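Local coordinates for ABC transporter binding protein AcbH (Actinoplanes, PDB 3OO8) that serves as the extracellular solute receptor of an ABC transporter, binding beta-D-galactopyranose with exclusive preference in a class 2 solute-binding fold, at residues T56-T61 and A312-K317; T61-D66 and T81-A86; A164-A169 and A233-K238; K171-S174 and V178-A181. The protein carries 2 engineered substitutions. All coordinates share one frame; numbering follows the deposited sequence.

Overall arrangement
The four contacts form two pairs on opposite sides of the chain's centre, consistent with the two-lobed plan of a class 2 solute-binding protein. Contacts 1 and 2 have centres 13 Å apart, share Thr61 on strand 60-64 and touch through Ala315 and Leu85. Contacts 3 and 4, only 6 Å apart between centres, both use helix 162-174 and meet again where Tyr235 and Gln237 join Leu180. Between the pairs the centres lie 47 to 54 Å apart. Contact 1 spans the other three in sequence: contact 2 closes first, then contact 3 encloses contact 4, and the chain, back beside strand 85-89 at strand 301-304, then supplies helix 312-322 to contact 1.

Contact 1: residues T56-T61 and A312-K317; sequences TTVPVT and AAAAKK
Lys317 reaches across to the backbone of Thr56, its NZ donating to Thr56 O at 3.1 Å. The ammonium group lies in the carbonyl plane on a lone pair, with a C=O...N angle of 144°. From the other side of the same carbonyl, and again in its plane, comes the hydroxyl of Thr57, whose OG1 donates to Thr56 O at 2.7 Å. Two donors thus grip one oxygen at the last turn of helix 39-56, where the positive ammonium would be expected to suit the carbonyl end of the helix.

The apolar part lies alongside. Val58 spreads both methyls over Ala314: CG1 stands 4.0 Å from Ala314 CB, while CG2 leans on the carbonyl oxygen of Ala314. Thr56 adds its own methyl, with CG2 3.6 Å from Lys317 O.

What positions these groups is partly torsional. A bend at chi3 (62°) in the otherwise extended Lys317 chain turns its end toward the carbonyl. In Thr56, OG1 sits between the backbone N and the carbonyl carbon (chi1 70°), from where it accepts from Val58 N at 3.1 Å. This ST turn carries the chain out of the helix through Thr57, which has positive phi; the same OG1 also bonds to Ala52 O.

Further out, Ile30 of strand 30-34 touches both Val58 and Ala314. Val318 and Tyr321 extend the helix 312-322 surface beneath Val58 and Thr56, so the turn between helix 39-56 and strand 60-64 is packed against that helix beside the sheet.

Contact 2: residues T61-D66 and T81-A86; sequences TVNTTD and TPDSLA
Asn63 and Asp83 meet through one polar bond: Asn63 ND2 donates to Asp83 OD1 at 2.8 Å, with an N-H...O angle of 161°. The acceptor lies almost exactly in the amide plane of Asn63, so the N-H is aimed at it within that plane, in a nearly straight bond. Seen from the carboxylate the fit is less flat, since the nitrogen arrives on the syn side of OD1 but 33° out of the carboxylate plane. The two flat groups are accordingly twisted against each other, their planes 48° apart.

Further hydrogen bonds hold the carboxylate. Its other oxygen, OD2, is bonded to the hydroxyl of Tyr77, and OD1 has an additional weak bond to Thr31 OG1. With both oxygens engaged, Asp83 is fixed in rotation and presents OD1 to the asparagine.

No apolar pair backs the bond between these two residues. The side chain of Asn63 also rests on Thr31, which belongs to the strand lying between the two segments.

Strands 60-64 and 85-89 both pair in parallel with strand 30-34, one on either side, and are joined by helix 67-79. The bridge therefore spans a beta-alpha-beta crossover, the building unit of the alpha/beta lobes in class 2 solute-binding proteins. Helix 67-79 carries the galactose-binding residues His67 and Gln71; the side chain of Gln71 is about 12 Å from that of Asp83.

Contact 3: residues A164-A169 and A233-K238; sequences AFIALA and AAYQQK
The phenolic OH of Tyr235 is hydrogen-bonded to Arg170 NH1, one residue beyond the 164-169 segment, while the ring below it leans on Ala169 and Ile166. Polar anchoring at the tip thus accompanies apolar packing along the ring.

Ala169 CB sits over one face, 4.1 Å from the ring centroid and 28° off the normal, a CH-pi contact displaced toward the CG end, where Ala169 CB is 3.7 Å from Tyr235 CG. Over the opposite face lies the methyl of Ala234, the preceding residue, 3.8 Å above the plane. The aromatic ring is therefore held flat between two alanine methyls. Ile166 comes in obliquely, crossing the tyrosine at about a right angle: its CD1 is 4.0 Å from Tyr235 CE2, and CG2 lies near the same carbon and the hydroxyl oxygen. With CG anti to its carbonyl carbon (chi1 -48°), Tyr235 directs the ring toward the helix.

In this alpha/beta lobe of the class 2 fold, the loop after helix 220-232 is thereby fastened to helix 162-174. The same loop runs beside strand 178-181, where Tyr235 and Gln237 form backbone hydrogen bonds with Leu180. Were Tyr235 replaced by an alanine, Arg170 would probably lose its phenolic mate and a gap would be likely to open beside Ala169 and Ile166. Pro179 also touches both Ala169 and Tyr235, and Glu231 of helix 220-232 meets Ile166.

Contact 4: residues K171-S174 and V178-A181; sequences KMQS and VPLA
Met172 and Gln173 both hold CG anti to their own carbonyl carbon (chi1 -82° and -83°), and from neighbouring positions on the helix they bring different atoms to Pro179. Each chain then continues extended, so the methionine passes the backbone of the proline while the glutamine lies across its ring.

The closer approach is that of Gln173, whose CG stands 3.5 Å from Pro179 CG and 3.8 Å from Pro179 CD. The two side chains meet at a slant, methylene against methylene. The amide end stays nearby, with NE2 4.1 Å from Pro179 CD; its polar partner is Ala234 O, through a weak hydrogen bond. Met172 takes the backbone side: SD lies 4.0 Å from Pro179 CA, with the carbonyl oxygen of the proline slightly farther off, and CB approaches Pro179 CG at 4.2 Å.

This packing closes a tight alpha-to-beta return in the alpha/beta lobe. Helix 162-174 ends, three residues link it to Val178, and strand 178-181 then runs parallel to strand 257-261, turning a corner at Pro179 and Leu180. A glycine in place of Pro179 would probably leave the CG of Gln173 without its ring partner and allow the backbone at this corner to turn more freely. Tyr156 and Met259 of strand 257-261 meet Met172.

Contact 1: residues T56-T61 and A312-K317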
loop_
_atom_site.group_PDB
_atom_site.type_symbol
_atom_site.label_atom_id
_atom_site.label_comp_id
_atom_site.label_asym_id
_atom_site.label_seq_id
_atom_site.Cartn_x
_atom_site.Cartn_y
_atom_site.Cartn_z
ATOM N N THR A 56 7.402 2.569 28.889
ATOM C CA THR A 56 8.530 3.507 28.829
ATOM C C THR A 56 8.571 4.580 29.930
ATOM O O THR A 56 9.597 5.259 30.105
ATOM C CB THR A 56 8.510 4.295 27.478
ATOM O OG1 THR A 56 7.411 5.209 27.484
ATOM C CG2 THR A 56 8.407 3.381 26.235
ATOM N N THR A 57 7.470 4.732 30.655
ATOM C CA THR A 57 7.218 5.786 31.662
ATOM C C THR A 57 6.824 7.139 31.065
ATOM O O THR A 57 6.427 8.074 31.784
ATOM C CB THR A 57 8.305 5.935 32.778
ATOM O OG1 THR A 57 9.366 6.775 32.306
ATOM C CG2 THR A 57 8.824 4.599 33.274
ATOM N N VAL A 58 6.881 7.257 29.733
ATOM C CA VAL A 58 6.653 8.571 29.146
ATOM C C VAL A 58 5.176 8.850 29.006
ATOM O O VAL A 58 4.474 8.097 28.327
ATOM C CB VAL A 58 7.308 8.669 27.738
ATOM C CG1 VAL A 58 6.914 10.004 27.109
ATOM C CG2 VAL A 58 8.867 8.525 27.890
ATOM N N PRO A 59 4.658 9.893 29.676
ATOM C CA PRO A 59 3.215 10.104 29.505
ATOM C C PRO A 59 2.932 10.735 28.141
ATOM O O PRO A 59 3.808 11.406 27.595
ATOM C CB PRO A 59 2.836 11.055 30.656
ATOM C CG PRO A 59 4.054 11.047 31.582
ATOM C CD PRO A 59 5.241 10.773 30.701
ATOM N N VAL A 60 1.755 10.471 27.583
ATOM C CA VAL A 60 1.408 10.940 26.239
ATOM C C VAL A 60 0.052 11.616 26.209
ATOM O O VAL A 60 -0.941 11.090 26.722
ATOM C CB VAL A 60 1.339 9.744 25.241
ATOM C CG1 VAL A 60 1.072 10.203 23.802
ATOM C CG2 VAL A 60 2.629 8.911 25.292
ATOM N N THR A 61 0.013 12.778 25.557
ATOM C CA THR A 61 -1.248 13.418 25.217
ATOM C C THR A 61 -1.493 13.294 23.729
ATOM O O THR A 61 -0.694 13.799 22.938
ATOM C CB THR A 61 -1.241 14.925 25.599
ATOM O OG1 THR A 61 -1.243 15.009 27.024
ATOM C CG2 THR A 61 -2.531 15.583 25.096
ATOM N N ALA A 312 12.257 15.721 22.182
ATOM C CA ALA A 312 12.697 14.648 21.282
ATOM C C ALA A 312 13.177 13.393 21.979
ATOM O O ALA A 312 12.933 12.287 21.500
ATOM C CB ALA A 312 13.780 15.168 20.295
ATOM N N ALA A 313 13.905 13.545 23.087
ATOM C CA ALA A 313 14.444 12.380 23.783
ATOM C C ALA A 313 13.337 11.437 24.238
ATOM O O ALA A 313 13.443 10.214 24.058
ATOM C CB ALA A 313 15.305 12.821 24.983
ATOM N N ALA A 314 12.284 12.016 24.816
ATOM C CA ALA A 314 11.168 11.218 25.316
ATOM C C ALA A 314 10.412 10.631 24.132
ATOM O O ALA A 314 9.937 9.483 24.181
ATOM C CB ALA A 314 10.236 12.063 26.196
ATOM N N ALA A 315 10.334 11.416 23.059
ATOM C CA ALA A 315 9.591 10.947 21.846
ATOM C C ALA A 315 10.293 9.716 21.277
ATOM O O ALA A 315 9.660 8.762 20.819
ATOM C CB ALA A 315 9.526 12.062 20.792
ATOM N N LYS A 316 11.619 9.727 21.305
ATOM C CA LYS A 316 12.368 8.585 20.805
ATOM C C LYS A 316 12.123 7.328 21.629
ATOM O O LYS A 316 12.116 6.240 21.085
ATOM C CB LYS A 316 13.867 8.914 20.726
ATOM C CG LYS A 316 14.212 9.823 19.569
ATOM C CD LYS A 316 15.693 10.261 19.634
ATOM C CE LYS A 316 16.057 11.137 18.456
ATOM N NZ LYS A 316 17.498 11.603 18.604
ATOM N N LYS A 317 11.900 7.464 22.937
ATOM C CA LYS A 317 11.636 6.273 23.749
ATOM C C LYS A 317 10.306 5.672 23.347
ATOM O O LYS A 317 10.169 4.457 23.286
ATOM C CB LYS A 317 11.577 6.596 25.249
ATOM C CG LYS A 317 12.916 7.011 25.858
ATOM C CD LYS A 317 12.831 6.990 27.398
ATOM C CE LYS A 317 12.535 5.581 27.938
ATOM N NZ LYS A 317 12.592 5.434 29.437
#

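Contact 2: residues T61-D66 and T81-A86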
loop_
_atom_site.group_PDB
_atom_site.type_symbol
_atom_site.label_atom_id
_atom_site.label_comp_id
_atom_site.label_asym_id
_atom_site.label_seq_id
_atom_site.Cartn_x
_atom_site.Cartn_y
_atom_site.Cartn_z
ATOM N N THR A 61 0.013 12.778 25.557
ATOM C CA THR A 61 -1.248 13.418 25.217
ATOM C C THR A 61 -1.493 13.294 23.729
ATOM O O THR A 61 -0.694 13.799 22.938
ATOM C CB THR A 61 -1.241 14.925 25.599
ATOM O OG1 THR A 61 -1.243 15.009 27.024
ATOM C CG2 THR A 61 -2.531 15.583 25.096
ATOM N N VAL A 62 -2.610 12.663 23.360
ATOM C CA VAL A 62 -2.917 12.456 21.950
ATOM C C VAL A 62 -3.784 13.610 21.480
ATOM O O VAL A 62 -4.877 13.845 22.012
ATOM C CB VAL A 62 -3.631 11.117 21.685
ATOM C CG1 VAL A 62 -3.864 10.943 20.185
ATOM C CG2 VAL A 62 -2.800 9.949 22.185
ATOM N N ASN A 63 -3.276 14.324 20.482
ATOM C CA ASN A 63 -3.997 15.421 19.857
ATOM C C ASN A 63 -4.527 14.904 18.530
ATOM O O ASN A 63 -3.765 14.757 17.575
ATOM C CB ASN A 63 -3.054 16.623 19.676
ATOM C CG ASN A 63 -2.673 17.281 21.003
ATOM O OD1 ASN A 63 -3.472 17.317 21.940
ATOM N ND2 ASN A 63 -1.451 17.806 21.096
ATOM N N THR A 64 -5.825 14.589 18.493
ATOM C CA THR A 64 -6.448 14.011 17.319
ATOM C C THR A 64 -7.028 15.072 16.428
ATOM O O THR A 64 -7.673 16.005 16.906
ATOM C CB THR A 64 -7.543 12.997 17.713
ATOM O OG1 THR A 64 -6.955 11.948 18.500
ATOM C CG2 THR A 64 -8.228 12.401 16.489
ATOM N N THR A 65 -6.756 14.950 15.135
ATOM C CA THR A 65 -7.321 15.833 14.124
ATOM C C THR A 65 -8.052 14.951 13.117
ATOM O O THR A 65 -7.646 13.815 12.837
ATOM C CB THR A 65 -6.210 16.601 13.394
ATOM O OG1 THR A 65 -5.581 17.473 14.324
ATOM C CG2 THR A 65 -6.746 17.427 12.234
ATOM N N ASP A 66 -9.161 15.456 12.594
ATOM C CA ASP A 66 -9.837 14.776 11.505
ATOM C C ASP A 66 -8.834 14.257 10.481
ATOM O O ASP A 66 -7.936 14.980 10.037
ATOM C CB ASP A 66 -10.754 15.766 10.788
ATOM C CG ASP A 66 -11.356 15.169 9.554
ATOM O OD1 ASP A 66 -12.209 14.269 9.713
ATOM O OD2 ASP A 66 -10.947 15.570 8.436
ATOM N N THR A 81 4.212 24.591 14.819
ATOM C CA THR A 81 4.573 24.144 16.158
ATOM C C THR A 81 3.975 22.737 16.330
ATOM O O THR A 81 3.018 22.540 17.080
ATOM C CB THR A 81 4.041 25.122 17.225
ATOM O OG1 THR A 81 2.623 25.223 17.112
ATOM C CG2 THR A 81 4.632 26.530 17.018
ATOM N N PRO A 82 4.545 21.759 15.623
ATOM C CA PRO A 82 4.001 20.388 15.625
ATOM C C PRO A 82 4.145 19.688 16.981
ATOM O O PRO A 82 4.849 20.166 17.893
ATOM C CB PRO A 82 4.838 19.705 14.540
ATOM C CG PRO A 82 6.190 20.374 14.686
ATOM C CD PRO A 82 5.777 21.844 14.825
ATOM N N ASP A 83 3.480 18.545 17.099
ATOM C CA ASP A 83 3.567 17.691 18.291
ATOM C C ASP A 83 4.912 16.973 18.302
ATOM O O ASP A 83 5.661 17.022 17.312
ATOM C CB ASP A 83 2.411 16.688 18.267
ATOM C CG ASP A 83 1.078 17.380 18.246
ATOM O OD1 ASP A 83 0.665 17.908 19.304
ATOM O OD2 ASP A 83 0.445 17.410 17.174
ATOM N N SER A 84 5.194 16.260 19.394
ATOM C CA SER A 84 6.492 15.615 19.595
ATOM C C SER A 84 6.743 14.480 18.610
ATOM O O SER A 84 7.896 14.158 18.257
ATOM C CB SER A 84 6.541 15.007 21.008
ATOM O OG SER A 84 6.307 15.986 22.021
ATOM N N LEU A 85 5.642 13.806 18.295
ATOM C CA LEU A 85 5.569 12.704 17.350
ATOM C C LEU A 85 4.306 12.901 16.534
ATOM O O LEU A 85 3.391 13.585 16.968
ATOM C CB LEU A 85 5.405 11.367 18.108
ATOM C CG LEU A 85 6.679 10.951 18.833
ATOM C CD1 LEU A 85 6.532 9.639 19.599
ATOM C CD2 LEU A 85 7.829 10.826 17.803
ATOM N N ALA A 86 4.264 12.301 15.350
ATOM C CA ALA A 86 3.046 12.319 14.550
ATOM C C ALA A 86 2.818 11.071 13.698
ATOM O O ALA A 86 3.728 10.369 13.329
ATOM C CB ALA A 86 3.020 13.597 13.658
#

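Contact 3: residues A164-A169 and A233-K238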
loop_
_atom_site.group_PDB
_atom_site.type_symbol
_atom_site.label_atom_id
_atom_site.label_comp_id
_atom_site.label_asym_id
_atom_site.label_seq_id
_atom_site.Cartn_x
_atom_site.Cartn_y
_atom_site.Cartn_z
ATOM N N ALA A 164 0.777 -19.027 -17.184
ATOM C CA ALA A 164 -0.229 -19.883 -16.525
ATOM C C ALA A 164 -1.458 -19.037 -16.198
ATOM O O ALA A 164 -2.605 -19.500 -16.301
ATOM C CB ALA A 164 0.348 -20.523 -15.282
ATOM N N PHE A 165 -1.214 -17.769 -15.880
ATOM C CA PHE A 165 -2.270 -16.807 -15.542
ATOM C C PHE A 165 -3.215 -16.570 -16.724
ATOM O O PHE A 165 -4.444 -16.587 -16.580
ATOM C CB PHE A 165 -1.582 -15.518 -15.094
ATOM C CG PHE A 165 -2.512 -14.454 -14.555
ATOM C CD1 PHE A 165 -3.354 -14.719 -13.474
ATOM C CD2 PHE A 165 -2.498 -13.172 -15.086
ATOM C CE1 PHE A 165 -4.162 -13.742 -12.958
ATOM C CE2 PHE A 165 -3.334 -12.175 -14.581
ATOM C CZ PHE A 165 -4.164 -12.463 -13.499
ATOM N N ILE A 166 -2.636 -16.389 -17.906
ATOM C CA ILE A 166 -3.408 -16.119 -19.099
ATOM C C ILE A 166 -4.125 -17.406 -19.460
ATOM O O ILE A 166 -5.300 -17.375 -19.851
ATOM C CB ILE A 166 -2.541 -15.575 -20.228
ATOM C CG1 ILE A 166 -2.020 -14.187 -19.842
ATOM C CG2 ILE A 166 -3.305 -15.542 -21.569
ATOM C CD1 ILE A 166 -3.098 -13.151 -19.544
ATOM N N ALA A 167 -3.445 -18.533 -19.300
ATOM C CA ALA A 167 -4.078 -19.823 -19.637
ATOM C C ALA A 167 -5.295 -20.067 -18.730
ATOM O O ALA A 167 -6.346 -20.580 -19.179
ATOM C CB ALA A 167 -3.050 -20.975 -19.521
ATOM N N LEU A 168 -5.156 -19.703 -17.458
ATOM C CA LEU A 168 -6.253 -19.819 -16.492
ATOM C C LEU A 168 -7.414 -18.888 -16.832
ATOM O O LEU A 168 -8.593 -19.286 -16.813
ATOM C CB LEU A 168 -5.737 -19.535 -15.087
ATOM C CG LEU A 168 -6.744 -19.501 -13.940
ATOM C CD1 LEU A 168 -7.462 -20.859 -13.783
ATOM C CD2 LEU A 168 -6.051 -19.083 -12.673
ATOM N N ALA A 169 -7.077 -17.640 -17.161
ATOM C CA ALA A 169 -8.071 -16.654 -17.576
ATOM C C ALA A 169 -8.835 -17.182 -18.784
ATOM O O ALA A 169 -10.059 -17.063 -18.848
ATOM C CB ALA A 169 -7.386 -15.331 -17.923
ATOM N N ALA A 233 -6.396 -6.812 -20.490
ATOM C CA ALA A 233 -7.724 -6.218 -20.595
ATOM C C ALA A 233 -8.708 -7.130 -21.308
ATOM O O ALA A 233 -9.924 -6.992 -21.096
ATOM C CB ALA A 233 -7.643 -4.857 -21.291
ATOM N N ALA A 234 -8.195 -8.051 -22.120
ATOM C CA ALA A 234 -9.073 -9.047 -22.776
ATOM C C ALA A 234 -9.821 -9.882 -21.734
ATOM O O ALA A 234 -10.871 -10.477 -22.039
ATOM C CB ALA A 234 -8.259 -9.965 -23.674
ATOM N N TYR A 235 -9.250 -9.995 -20.538
ATOM C CA TYR A 235 -9.795 -10.853 -19.484
ATOM C C TYR A 235 -10.376 -10.088 -18.313
ATOM O O TYR A 235 -10.789 -10.696 -17.331
ATOM C CB TYR A 235 -8.759 -11.876 -19.015
ATOM C CG TYR A 235 -8.156 -12.535 -20.225
ATOM C CD1 TYR A 235 -8.906 -13.407 -20.992
ATOM C CD2 TYR A 235 -6.878 -12.211 -20.657
ATOM C CE1 TYR A 235 -8.393 -13.971 -22.144
ATOM C CE2 TYR A 235 -6.347 -12.781 -21.793
ATOM C CZ TYR A 235 -7.110 -13.672 -22.536
ATOM O OH TYR A 235 -6.603 -14.242 -23.688
ATOM N N GLN A 236 -10.418 -8.765 -18.438
ATOM C CA GLN A 236 -11.003 -7.923 -17.413
ATOM C C GLN A 236 -12.463 -7.597 -17.685
ATOM O O GLN A 236 -12.859 -7.314 -18.821
ATOM C CB GLN A 236 -10.227 -6.609 -17.254
ATOM C CG GLN A 236 -8.792 -6.824 -16.743
ATOM C CD GLN A 236 -8.040 -5.534 -16.530
ATOM O OE1 GLN A 236 -7.990 -4.675 -17.421
ATOM N NE2 GLN A 236 -7.452 -5.377 -15.332
ATOM N N GLN A 237 -13.239 -7.578 -16.615
ATOM C CA GLN A 237 -14.676 -7.328 -16.712
ATOM C C GLN A 237 -15.016 -6.081 -17.543
ATOM O O GLN A 237 -14.405 -5.028 -17.386
ATOM C CB GLN A 237 -15.213 -7.132 -15.316
ATOM C CG GLN A 237 -16.719 -7.256 -15.230
ATOM C CD GLN A 237 -17.199 -7.172 -13.800
ATOM O OE1 GLN A 237 -16.441 -6.836 -12.894
ATOM N NE2 GLN A 237 -18.465 -7.509 -13.579
ATOM N N LYS A 238 -16.003 -6.195 -18.436
ATOM C CA LYS A 238 -16.422 -5.042 -19.240
ATOM C C LYS A 238 -17.194 -4.007 -18.426
ATOM O O LYS A 238 -17.669 -4.287 -17.336
ATOM C CB LYS A 238 -17.247 -5.513 -20.450
ATOM C CG LYS A 238 -16.377 -6.265 -21.475
ATOM C CD LYS A 238 -17.154 -6.744 -22.720
ATOM C CE LYS A 238 -17.727 -5.575 -23.522
ATOM N NZ LYS A 238 -18.625 -6.052 -24.612
#

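Contact 4: residues K171-S174 and V178-A181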
loop_
_atom_site.group_PDB
_atom_site.type_symbol
_atom_site.label_atom_id
_atom_site.label_comp_id
_atom_site.label_asym_id
_atom_site.label_seq_id
_atom_site.Cartn_x
_atom_site.Cartn_y
_atom_site.Cartn_z
ATOM N N LYS A 171 -9.197 -20.347 -19.658
ATOM C CA LYS A 171 -10.001 -21.493 -19.208
ATOM C C LYS A 171 -11.295 -20.991 -18.549
ATOM O O LYS A 171 -12.411 -21.530 -18.783
ATOM C CB LYS A 171 -9.187 -22.346 -18.241
ATOM C CG LYS A 171 -9.883 -23.607 -17.733
ATOM C CD LYS A 171 -8.911 -24.454 -16.908
ATOM C CE LYS A 171 -9.611 -25.558 -16.104
ATOM N NZ LYS A 171 -10.111 -26.636 -16.994
ATOM N N MET A 172 -11.160 -19.956 -17.728
ATOM C CA MET A 172 -12.311 -19.347 -17.077
ATOM C C MET A 172 -13.327 -18.812 -18.078
ATOM O O MET A 172 -14.535 -18.966 -17.877
ATOM C CB MET A 172 -11.890 -18.221 -16.133
ATOM C CG MET A 172 -11.441 -18.746 -14.790
ATOM S SD MET A 172 -10.644 -17.447 -13.834
ATOM C CE MET A 172 -10.082 -18.340 -12.366
ATOM N N GLN A 173 -12.844 -18.162 -19.132
ATOM C CA GLN A 173 -13.743 -17.658 -20.160
ATOM C C GLN A 173 -14.499 -18.800 -20.824
ATOM O O GLN A 173 -15.718 -18.709 -21.000
ATOM C CB GLN A 173 -12.995 -16.823 -21.206
ATOM C CG GLN A 173 -12.809 -15.396 -20.741
ATOM C CD GLN A 173 -12.309 -14.439 -21.816
ATOM O OE1 GLN A 173 -11.693 -14.841 -22.812
ATOM N NE2 GLN A 173 -12.554 -13.151 -21.598
ATOM N N SER A 174 -13.775 -19.853 -21.199
ATOM C CA SER A 174 -14.390 -21.066 -21.782
ATOM C C SER A 174 -15.406 -21.682 -20.821
ATOM O O SER A 174 -16.427 -22.242 -21.249
ATOM C CB SER A 174 -13.318 -22.091 -22.156
ATOM O OG SER A 174 -12.614 -21.637 -23.305
ATOM N N VAL A 178 -16.330 -14.579 -15.839
ATOM C CA VAL A 178 -15.537 -13.367 -16.078
ATOM C C VAL A 178 -14.215 -13.643 -15.343
ATOM O O VAL A 178 -14.269 -13.967 -14.170
ATOM C CB VAL A 178 -16.223 -12.152 -15.440
ATOM C CG1 VAL A 178 -15.281 -10.973 -15.350
ATOM C CG2 VAL A 178 -17.532 -11.798 -16.185
ATOM N N PRO A 179 -13.060 -13.564 -16.030
ATOM C CA PRO A 179 -11.841 -13.961 -15.308
ATOM C C PRO A 179 -11.502 -13.010 -14.166
ATOM O O PRO A 179 -11.302 -13.429 -13.028
ATOM C CB PRO A 179 -10.765 -13.934 -16.401
ATOM C CG PRO A 179 -11.561 -14.287 -17.679
ATOM C CD PRO A 179 -12.813 -13.459 -17.485
ATOM N N LEU A 180 -11.401 -11.730 -14.488
ATOM C CA LEU A 180 -11.068 -10.747 -13.487
ATOM C C LEU A 180 -12.182 -9.725 -13.315
ATOM O O LEU A 180 -12.460 -8.918 -14.201
ATOM C CB LEU A 180 -9.754 -10.048 -13.870
ATOM C CG LEU A 180 -8.477 -10.892 -13.816
ATOM C CD1 LEU A 180 -7.494 -10.397 -14.861
ATOM C CD2 LEU A 180 -7.880 -10.818 -12.387
ATOM N N ALA A 181 -12.848 -9.775 -12.173
ATOM C CA ALA A 181 -13.755 -8.692 -11.810
ATOM C C ALA A 181 -12.915 -7.413 -11.812
ATOM O O ALA A 181 -11.788 -7.393 -11.309
ATOM C CB ALA A 181 -14.348 -8.934 -10.435
#